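Local coordinates for protein leukotriene A-4 hydrolase (Saccharomyces cerevisiae, PDB 2XQ0) that removes N-terminal residues from di- and tripeptides as a zinc aminopeptidase of the M1 family, with a low epoxide hydrolase activity in vitro, at residues T327-R332 with K392-L397; S353-S358 with S386-E391; D364-S369 with Y456-P461. One frame throughout, in Å; residues are numbered along the deposited sequence.

Contact 1 (T327-R332 with K392-L397)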
loop_
_atom_site.group_PDB
_atom_site.type_symbol
_atom_site.label_atom_id
_atom_site.label_comp_id
_atom_site.label_asym_id
_atom_site.label_seq_id
_atom_site.Cartn_x
_atom_site.Cartn_y
_atom_site.Cartn_z
ATOM N N THR A 327 -2.941 10.659 -0.641
ATOM C CA THR A 327 -1.661 10.160 -1.175
ATOM C C THR A 327 -1.681 10.038 -2.699
ATOM O O THR A 327 -0.754 10.482 -3.360
ATOM C CB THR A 327 -1.247 8.826 -0.533
ATOM O OG1 THR A 327 -1.128 9.022 0.886
ATOM C CG2 THR A 327 0.093 8.304 -1.115
ATOM N N VAL A 328 -2.734 9.445 -3.250
ATOM C CA VAL A 328 -2.827 9.258 -4.690
ATOM C C VAL A 328 -2.892 10.641 -5.348
ATOM O O VAL A 328 -2.269 10.872 -6.389
ATOM C CB VAL A 328 -4.060 8.368 -5.093
ATOM C CG1 VAL A 328 -4.223 8.316 -6.626
ATOM C CG2 VAL A 328 -3.912 6.926 -4.553
ATOM N N TYR A 329 -3.637 11.557 -4.725
ATOM C CA TYR A 329 -3.722 12.941 -5.211
ATOM C C TYR A 329 -2.340 13.592 -5.215
ATOM O O TYR A 329 -1.855 14.100 -6.250
ATOM C CB TYR A 329 -4.750 13.783 -4.406
ATOM C CG TYR A 329 -4.741 15.229 -4.858
ATOM C CD1 TYR A 329 -5.434 15.627 -5.998
ATOM C CD2 TYR A 329 -3.982 16.173 -4.189
ATOM C CE1 TYR A 329 -5.386 16.938 -6.442
ATOM C CE2 TYR A 329 -3.922 17.459 -4.625
ATOM C CZ TYR A 329 -4.617 17.838 -5.755
ATOM O OH TYR A 329 -4.550 19.134 -6.188
ATOM N N LEU A 330 -1.676 13.551 -4.069
ATOM C CA LEU A 330 -0.340 14.133 -3.964
ATOM C C LEU A 330 0.698 13.494 -4.905
ATOM O O LEU A 330 1.456 14.196 -5.545
ATOM C CB LEU A 330 0.153 14.106 -2.515
ATOM C CG LEU A 330 -0.657 15.018 -1.586
ATOM C CD1 LEU A 330 -0.277 14.777 -0.113
ATOM C CD2 LEU A 330 -0.493 16.500 -1.980
ATOM N N GLU A 331 0.711 12.167 -4.978
ATOM C CA GLU A 331 1.568 11.403 -5.884
ATOM C C GLU A 331 1.429 11.925 -7.312
ATOM O O GLU A 331 2.419 12.193 -7.992
ATOM C CB GLU A 331 1.135 9.930 -5.844
ATOM C CG GLU A 331 1.768 8.997 -6.885
ATOM C CD GLU A 331 1.068 7.631 -6.931
ATOM O OE1 GLU A 331 0.112 7.391 -6.138
ATOM O OE2 GLU A 331 1.476 6.792 -7.767
ATOM N N ARG A 332 0.186 12.062 -7.764
ATOM C CA ARG A 332 -0.090 12.546 -9.105
ATOM C C ARG A 332 0.278 14.024 -9.298
ATOM O O ARG A 332 0.666 14.408 -10.386
ATOM C CB ARG A 332 -1.503 12.203 -9.552
ATOM C CG ARG A 332 -1.669 10.691 -9.730
ATOM C CD ARG A 332 -3.048 10.284 -10.141
ATOM N NE ARG A 332 -3.091 8.832 -10.253
ATOM C CZ ARG A 332 -4.172 8.088 -10.054
ATOM N NH1 ARG A 332 -5.331 8.654 -9.726
ATOM N NH2 ARG A 332 -4.084 6.776 -10.162
ATOM N N LYS A 392 -11.597 6.804 -5.746
ATOM C CA LYS A 392 -12.727 7.682 -5.480
ATOM C C LYS A 392 -12.214 8.819 -4.603
ATOM O O LYS A 392 -12.633 9.972 -4.743
ATOM C CB LYS A 392 -13.902 6.917 -4.818
ATOM C CG LYS A 392 -15.197 7.729 -4.767
ATOM C CD LYS A 392 -16.367 7.019 -4.066
ATOM C CE LYS A 392 -17.182 6.141 -5.009
ATOM N NZ LYS A 392 -18.560 5.790 -4.455
ATOM N N GLY A 393 -11.296 8.493 -3.695
ATOM C CA GLY A 393 -10.672 9.505 -2.852
ATOM C C GLY A 393 -9.957 10.548 -3.676
ATOM O O GLY A 393 -10.220 11.741 -3.547
ATOM N N PHE A 394 -9.042 10.093 -4.526
ATOM C CA PHE A 394 -8.379 10.979 -5.481
ATOM C C PHE A 394 -9.360 11.808 -6.305
ATOM O O PHE A 394 -9.175 13.011 -6.486
ATOM C CB PHE A 394 -7.506 10.169 -6.440
ATOM C CG PHE A 394 -7.198 10.908 -7.703
ATOM C CD1 PHE A 394 -6.218 11.878 -7.723
ATOM C CD2 PHE A 394 -7.931 10.675 -8.845
ATOM C CE1 PHE A 394 -5.951 12.592 -8.870
ATOM C CE2 PHE A 394 -7.665 11.389 -10.005
ATOM C CZ PHE A 394 -6.675 12.344 -10.017
ATOM N N ASN A 395 -10.395 11.172 -6.841
ATOM C CA ASN A 395 -11.343 11.916 -7.673
ATOM C C ASN A 395 -12.148 12.984 -6.955
ATOM O O ASN A 395 -12.485 14.017 -7.547
ATOM C CB ASN A 395 -12.258 10.965 -8.442
ATOM C CG ASN A 395 -11.603 10.482 -9.726
ATOM O OD1 ASN A 395 -11.435 11.255 -10.669
ATOM N ND2 ASN A 395 -11.181 9.220 -9.748
ATOM N N LEU A 396 -12.448 12.765 -5.682
ATOM C CA LEU A 396 -13.097 13.833 -4.919
ATOM C C LEU A 396 -12.144 15.019 -4.780
ATOM O O LEU A 396 -12.538 16.178 -4.964
ATOM C CB LEU A 396 -13.553 13.330 -3.547
ATOM C CG LEU A 396 -14.004 14.407 -2.574
ATOM C CD1 LEU A 396 -15.076 15.263 -3.221
ATOM C CD2 LEU A 396 -14.502 13.771 -1.276
ATOM N N LEU A 397 -10.871 14.740 -4.503
ATOM C CA LEU A 397 -9.895 15.839 -4.345
ATOM C C LEU A 397 -9.595 16.579 -5.658
ATOM O O LEU A 397 -9.388 17.797 -5.669
ATOM C CB LEU A 397 -8.602 15.314 -3.731
ATOM C CG LEU A 397 -8.802 14.762 -2.316
ATOM C CD1 LEU A 397 -7.553 14.067 -1.827
ATOM C CD2 LEU A 397 -9.213 15.891 -1.384
#
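R332 and F394 meet where two helices of the M1 peptidase domain, 321-339 and 388-403, pack obliquely: their short axes pass 8.5 Å apart at 63°, and the contact shows how a charged side chain can serve a buried, mostly apolar helix pair. The polar part is a cation-pi interaction. R332 CZ sits 4.7 Å from the centroid of the F394 ring, almost on the ring normal, yet the guanidinium does not lie flat on the ring. Its plane stands 86° from that of the ring, and NH1 points into the face, 3.4 Å from F394 CD2. Second-shell partners hold this pose: E391 forms a salt bridge with NH2, and S347 takes a hydrogen bond from NE.

The apolar part surrounds the same ring. F394, its CG anti to the backbone N (chi1 160°), reaches across to helix 321-339 and brings its edge against Y329 CA, 3.7 Å from F394 CD1. V328, whose side chain also touches the zinc ligand H301 and the catalytic Y390, rests its CG1 3.8 Å from F394 CB. One turn on from F394, L397 packs against Y329, with L397 CD1 3.8 Å from Y329 CB.

Contact 2 (S353-S358 with S386-E391); sequences SDLQNS and STVPYE. With BES (2-(3-amino-2-hydroxy-4-phenyl-butyrylamino)-4-methyl-pentanoic acid), chain B.
A chi1 of 171° in S358 swings OG away from the backbone N and toward the T387 backbone, while T387, at chi1 -52°, directs CG2 at the helix 341-360 backbone and keeps OG1 beside S358. Short side chains thus let one helix meet the first turn of another. T387 N gives S358 OG a weak hydrogen bond of 3.4 Å, and S358 CB lies equally near T387 OG1. T387 CG2 rests 3.8 Å from L355 N. L355 packs alongside: its CD1 lies 3.7 Å from V388 CA, and its CB meets the CB of E391 as the two side chains run alongside in opposing senses.

These residues lead into helix 388-403 of the M1 peptidase domain, the helix that carries the catalytic proton donor Y390. A capping bond from V388 N to S386 OG, 3.0 Å long, secures the turn leading into it. From the first turn Y390 leads away from helix 341-360 to the bound bestatin, where its OH donates to O3 of the inhibitor at 3.0 Å, O3 lying at the ring edge. Elsewhere in the interface a water donates to both D354 OD2 and E391 OE2, bridging two like-charged groups whose named oxygens lie 5.4 Å apart, and probably eases their repulsion; E391 OE2 also forms a salt bridge with R332.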
loop_
_atom_site.group_PDB
_atom_site.type_symbol
_atom_site.label_atom_id
_atom_site.label_comp_id
_atom_site.label_asym_id
_atom_site.label_seq_id
_atom_site.Cartn_x
_atom_site.Cartn_y
_atom_site.Cartn_z
ATOM N N SER A 353 -9.848 3.142 -14.616
ATOM C CA SER A 353 -10.164 1.778 -15.017
ATOM C C SER A 353 -9.910 0.774 -13.890
ATOM O O SER A 353 -10.636 -0.205 -13.788
ATOM C CB SER A 353 -9.417 1.365 -16.288
ATOM O OG SER A 353 -8.107 0.945 -15.981
ATOM N N ASP A 354 -8.881 0.999 -13.067
ATOM C CA ASP A 354 -8.697 0.218 -11.833
ATOM C C ASP A 354 -9.912 0.331 -10.884
ATOM O O ASP A 354 -10.365 -0.665 -10.302
ATOM C CB ASP A 354 -7.433 0.666 -11.092
ATOM C CG ASP A 354 -6.144 0.225 -11.787
ATOM O OD1 ASP A 354 -6.190 -0.654 -12.671
ATOM O OD2 ASP A 354 -5.067 0.760 -11.435
ATOM N N LEU A 355 -10.431 1.539 -10.711
ATOM C CA LEU A 355 -11.625 1.738 -9.877
ATOM C C LEU A 355 -12.804 0.937 -10.427
ATOM O O LEU A 355 -13.511 0.229 -9.693
ATOM C CB LEU A 355 -11.995 3.231 -9.820
ATOM C CG LEU A 355 -13.152 3.625 -8.880
ATOM C CD1 LEU A 355 -12.892 3.105 -7.461
ATOM C CD2 LEU A 355 -13.387 5.124 -8.864
ATOM N N GLN A 356 -13.034 1.066 -11.725
ATOM C CA GLN A 356 -14.145 0.362 -12.366
ATOM C C GLN A 356 -14.050 -1.124 -12.141
ATOM O O GLN A 356 -15.027 -1.763 -11.763
ATOM C CB GLN A 356 -14.174 0.642 -13.867
ATOM C CG GLN A 356 -15.361 0.044 -14.579
ATOM C CD GLN A 356 -16.656 0.733 -14.213
ATOM O OE1 GLN A 356 -16.926 1.842 -14.664
ATOM N NE2 GLN A 356 -17.470 0.075 -13.391
ATOM N N ASN A 357 -12.875 -1.683 -12.392
ATOM C CA ASN A 357 -12.687 -3.109 -12.226
ATOM C C ASN A 357 -12.932 -3.539 -10.787
ATOM O O ASN A 357 -13.549 -4.563 -10.528
ATOM C CB ASN A 357 -11.278 -3.509 -12.670
ATOM C CG ASN A 357 -11.040 -3.260 -14.146
ATOM O OD1 ASN A 357 -11.986 -3.138 -14.925
ATOM N ND2 ASN A 357 -9.776 -3.189 -14.541
ATOM N N SER A 358 -12.442 -2.741 -9.850
ATOM C CA SER A 358 -12.561 -3.063 -8.436
ATOM C C SER A 358 -14.018 -3.099 -7.986
ATOM O O SER A 358 -14.426 -3.978 -7.224
ATOM C CB SER A 358 -11.758 -2.054 -7.613
ATOM O OG SER A 358 -12.017 -2.214 -6.234
ATOM N N SER A 386 -9.872 -1.650 -0.942
ATOM C CA SER A 386 -10.093 -1.885 -2.347
ATOM C C SER A 386 -9.500 -0.676 -3.009
ATOM O O SER A 386 -8.847 0.136 -2.362
ATOM C CB SER A 386 -11.587 -1.933 -2.650
ATOM O OG SER A 386 -12.172 -0.647 -2.485
ATOM N N THR A 387 -9.770 -0.527 -4.294
ATOM C CA THR A 387 -9.328 0.650 -5.016
ATOM C C THR A 387 -10.147 1.905 -4.680
ATOM O O THR A 387 -9.714 3.024 -4.955
ATOM C CB THR A 387 -9.380 0.380 -6.513
ATOM O OG1 THR A 387 -8.658 -0.834 -6.791
ATOM C CG2 THR A 387 -8.775 1.539 -7.271
ATOM N N VAL A 388 -11.315 1.729 -4.064
ATOM C CA VAL A 388 -12.208 2.872 -3.801
ATOM C C VAL A 388 -11.586 4.022 -2.993
ATOM O O VAL A 388 -11.670 5.177 -3.402
ATOM C CB VAL A 388 -13.529 2.404 -3.146
ATOM C CG1 VAL A 388 -14.364 3.606 -2.687
ATOM C CG2 VAL A 388 -14.308 1.548 -4.128
ATOM N N PRO A 389 -10.954 3.724 -1.840
ATOM C CA PRO A 389 -10.403 4.872 -1.101
ATOM C C PRO A 389 -9.328 5.604 -1.893
ATOM O O PRO A 389 -9.199 6.830 -1.779
ATOM C CB PRO A 389 -9.800 4.239 0.171
ATOM C CG PRO A 389 -9.758 2.744 -0.096
ATOM C CD PRO A 389 -10.919 2.487 -1.042
ATOM N N TYR A 390 -8.558 4.850 -2.674
ATOM C CA TYR A 390 -7.500 5.423 -3.495
ATOM C C TYR A 390 -8.088 6.336 -4.563
ATOM O O TYR A 390 -7.768 7.520 -4.634
ATOM C CB TYR A 390 -6.698 4.299 -4.175
ATOM C CG TYR A 390 -5.907 3.428 -3.213
ATOM C CD1 TYR A 390 -6.506 2.363 -2.538
ATOM C CD2 TYR A 390 -4.555 3.662 -3.000
ATOM C CE1 TYR A 390 -5.772 1.566 -1.648
ATOM C CE2 TYR A 390 -3.812 2.872 -2.118
ATOM C CZ TYR A 390 -4.421 1.835 -1.450
ATOM O OH TYR A 390 -3.673 1.055 -0.591
ATOM N N GLU A 391 -8.941 5.770 -5.398
ATOM C CA GLU A 391 -9.348 6.440 -6.632
ATOM C C GLU A 391 -10.611 7.270 -6.502
ATOM O O GLU A 391 -10.717 8.320 -7.122
ATOM C CB GLU A 391 -9.513 5.427 -7.764
ATOM C CG GLU A 391 -8.213 4.709 -8.164
ATOM C CD GLU A 391 -7.166 5.645 -8.765
ATOM O OE1 GLU A 391 -7.527 6.732 -9.274
ATOM O OE2 GLU A 391 -5.971 5.297 -8.720
HETATM N N2 BES B . 0.595 0.825 2.870
HETATM C C1 BES B . -0.051 0.770 1.575
HETATM C C6 BES B . -0.381 -0.679 1.212
HETATM C C7 BES B . -1.380 -1.247 2.196
HETATM C C8 BES B . -2.506 -0.508 2.540
HETATM C C12 BES B . -1.166 -2.496 2.770
HETATM C C9 BES B . -3.424 -1.022 3.448
HETATM C C11 BES B . -2.085 -3.010 3.681
HETATM C C10 BES B . -3.216 -2.273 4.020
HETATM C C2 BES B . 0.834 1.395 0.489
HETATM O O2 BES B . 1.223 2.753 0.739
HETATM C C3 BES B . 0.070 1.326 -0.791
HETATM O O3 BES B . -0.904 2.053 -1.002
HETATM N N1 BES B . 0.578 0.391 -1.584
HETATM C C4 BES B . 0.137 -0.002 -2.906
HETATM C C13 BES B . 1.067 0.772 -3.832
HETATM C C14 BES B . 0.318 1.586 -4.879
HETATM C C15 BES B . 1.206 2.710 -5.401
HETATM C C16 BES B . -1.002 2.133 -4.341
HETATM C C5 BES B . 0.430 -1.469 -3.035
HETATM O O1 BES B . -0.253 -2.158 -3.825
HETATM O O4 BES B . 1.354 -1.953 -2.333
HETATM O O HOH W 1 -5.057 2.350 -8.786
#

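Contact 3 (D364-S369 with Y456-P461); sequences DPERFS and YKPGMP
S369 meets P458 and G459 where the short helix 365-368 of the M1 peptidase domain ends against the loop between helices 451-456 and 469-484, a surface contact away from the active site. It illustrates how a serine just past a helix end can tie a short helix to a loop with one hydroxyl.

Hydrogen bonding centres on that hydroxyl. S369 OG, held between the backbone N and the carbonyl carbon of its own residue (chi1 75°), accepts from G459 N at 2.8 Å with an N-H...O angle of 156°. The same oxygen donates back into its helix, to P365 O at 2.6 Å, approaching from above the carbonyl plane. P365 O is gripped a second time by S369 N, which arrives from the opposite face of that plane. The hydroxyl thus links the loop to P365, at the start of this single-turn helix. With an alanine here the hydroxyl is gone, which would probably leave G459 N without its partner and the loop freer to shift against the helix end. K392 also bridges the two parts, its NZ bonding to the carbonyl oxygens of S369 and G459. At the other end of the helix, D364 occupies the N-cap, its OD1 accepting a weak bond from R367 N.

Van der Waals contacts surround the polar link. P458 lies against the serine, its CB 3.3 Å from S369 OG, and also touches the helix backbone, with P458 CB 3.8 Å from P365 O. G459 has a positive phi of 94°; a CB here would collide with the carbonyl oxygen of P458. Farther out, E366 bends at chi2 and runs beside P458, bringing OE1 to 3.6 Å from P458 CG.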
loop_
_atom_site.group_PDB
_atom_site.type_symbol
_atom_site.label_atom_id
_atom_site.label_comp_id
_atom_site.label_asym_id
_atom_site.label_seq_id
_atom_site.Cartn_x
_atom_site.Cartn_y
_atom_site.Cartn_z
ATOM N N ASP A 364 -19.952 -7.036 -2.393
ATOM C CA ASP A 364 -21.068 -6.294 -1.837
ATOM C C ASP A 364 -20.794 -4.832 -2.147
ATOM O O ASP A 364 -20.458 -4.069 -1.244
ATOM C CB ASP A 364 -21.071 -6.515 -0.317
ATOM C CG ASP A 364 -22.256 -5.880 0.385
ATOM O OD1 ASP A 364 -23.041 -5.166 -0.279
ATOM O OD2 ASP A 364 -22.396 -6.102 1.616
ATOM N N PRO A 365 -20.907 -4.442 -3.431
ATOM C CA PRO A 365 -20.564 -3.065 -3.818
ATOM C C PRO A 365 -21.410 -2.013 -3.100
ATOM O O PRO A 365 -20.894 -0.936 -2.810
ATOM C CB PRO A 365 -20.821 -3.042 -5.333
ATOM C CG PRO A 365 -21.761 -4.191 -5.581
ATOM C CD PRO A 365 -21.379 -5.237 -4.582
ATOM N N GLU A 366 -22.669 -2.322 -2.792
ATOM C CA GLU A 366 -23.536 -1.344 -2.139
ATOM C C GLU A 366 -22.914 -0.876 -0.832
ATOM O O GLU A 366 -23.067 0.285 -0.431
ATOM C CB GLU A 366 -24.916 -1.935 -1.870
ATOM C CG GLU A 366 -25.863 -0.991 -1.141
ATOM C CD GLU A 366 -26.797 -0.241 -2.081
ATOM O OE1 GLU A 366 -26.481 -0.135 -3.288
ATOM O OE2 GLU A 366 -27.850 0.244 -1.610
ATOM N N ARG A 367 -22.227 -1.799 -0.165
ATOM C CA ARG A 367 -21.567 -1.504 1.093
ATOM C C ARG A 367 -20.136 -1.019 0.872
ATOM O O ARG A 367 -19.740 0.035 1.362
ATOM C CB ARG A 367 -21.541 -2.741 1.995
ATOM C CG ARG A 367 -20.673 -2.530 3.210
ATOM C CD ARG A 367 -20.776 -3.618 4.257
ATOM N NE ARG A 367 -20.119 -3.147 5.472
ATOM C CZ ARG A 367 -19.819 -3.898 6.521
ATOM N NH1 ARG A 367 -19.214 -3.342 7.563
ATOM N NH2 ARG A 367 -20.119 -5.194 6.528
ATOM N N PHE A 368 -19.346 -1.805 0.153
ATOM C CA PHE A 368 -17.910 -1.570 0.155
ATOM C C PHE A 368 -17.411 -0.556 -0.875
ATOM O O PHE A 368 -16.218 -0.287 -0.931
ATOM C CB PHE A 368 -17.136 -2.883 0.037
ATOM C CG PHE A 368 -17.268 -3.780 1.246
ATOM C CD1 PHE A 368 -17.911 -5.005 1.150
ATOM C CD2 PHE A 368 -16.752 -3.394 2.472
ATOM C CE1 PHE A 368 -18.031 -5.833 2.261
ATOM C CE2 PHE A 368 -16.875 -4.216 3.589
ATOM C CZ PHE A 368 -17.510 -5.431 3.478
ATOM N N SER A 369 -18.304 0.025 -1.673
ATOM C CA SER A 369 -17.856 1.012 -2.652
ATOM C C SER A 369 -18.150 2.449 -2.241
ATOM O O SER A 369 -17.933 3.372 -3.012
ATOM C CB SER A 369 -18.434 0.720 -4.038
ATOM O OG SER A 369 -19.799 1.075 -4.117
ATOM N N TYR A 456 -21.000 9.045 0.716
ATOM C CA TYR A 456 -21.792 7.926 1.234
ATOM C C TYR A 456 -22.518 7.074 0.195
ATOM O O TYR A 456 -23.175 6.113 0.547
ATOM C CB TYR A 456 -22.776 8.411 2.309
ATOM C CG TYR A 456 -22.075 8.917 3.542
ATOM C CD1 TYR A 456 -21.623 8.036 4.506
ATOM C CD2 TYR A 456 -21.832 10.274 3.722
ATOM C CE1 TYR A 456 -20.952 8.490 5.628
ATOM C CE2 TYR A 456 -21.160 10.739 4.840
ATOM C CZ TYR A 456 -20.729 9.842 5.788
ATOM O OH TYR A 456 -20.066 10.289 6.903
ATOM N N LYS A 457 -22.405 7.409 -1.081
ATOM C CA LYS A 457 -23.144 6.657 -2.088
ATOM C C LYS A 457 -22.199 5.671 -2.756
ATOM O O LYS A 457 -21.023 5.980 -2.941
ATOM C CB LYS A 457 -23.750 7.618 -3.118
ATOM C CG LYS A 457 -24.953 7.084 -3.890
ATOM C CD LYS A 457 -26.112 8.076 -3.838
ATOM C CE LYS A 457 -26.544 8.528 -5.233
ATOM N NZ LYS A 457 -27.255 7.460 -6.000
ATOM N N PRO A 458 -22.704 4.481 -3.105
ATOM C CA PRO A 458 -21.950 3.431 -3.811
ATOM C C PRO A 458 -21.755 3.672 -5.312
ATOM O O PRO A 458 -22.453 4.492 -5.900
ATOM C CB PRO A 458 -22.822 2.182 -3.608
ATOM C CG PRO A 458 -24.213 2.720 -3.383
ATOM C CD PRO A 458 -23.998 3.983 -2.599
ATOM N N GLY A 459 -20.809 2.961 -5.924
ATOM C CA GLY A 459 -20.621 3.035 -7.369
ATOM C C GLY A 459 -19.577 4.038 -7.831
ATOM O O GLY A 459 -18.897 4.653 -7.009
ATOM N N MET A 460 -19.435 4.184 -9.151
ATOM C CA MET A 460 -18.484 5.135 -9.732
ATOM C C MET A 460 -18.951 6.557 -9.500
ATOM O O MET A 460 -20.125 6.851 -9.640
ATOM C CB MET A 460 -18.337 4.911 -11.239
ATOM C CG MET A 460 -17.892 3.526 -11.611
ATOM S SD MET A 460 -16.194 3.248 -11.094
ATOM C CE MET A 460 -15.299 4.272 -12.266
ATOM N N PRO A 461 -18.028 7.455 -9.149
ATOM C CA PRO A 461 -18.475 8.839 -9.074
ATOM C C PRO A 461 -18.629 9.415 -10.482
ATOM O O PRO A 461 -18.346 8.730 -11.458
ATOM C CB PRO A 461 -17.322 9.514 -8.348
ATOM C CG PRO A 461 -16.122 8.734 -8.753
ATOM C CD PRO A 461 -16.567 7.338 -9.039
#

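Contacts 1 and 2 share helix 388-403, at successive turns, and set it against the consecutive helices 321-339 and 341-360; their centres lie about 12 Å apart, and contact 2 is nested within the loop contact 1 closes. They meet through the salt bridge R332 to E391 and V328 against Y390. Contact 3, its centre about 11 Å from that of contact 2 and about 18 Å from that of contact 1, borders this helix through K392 NZ on S369 O, interleaves with both along the chain and brings in the later 456-461 loop, whose M460 packs on L355. Together they join the helix bearing the catalytic tyrosine to its neighbours, from the zinc site to the surface.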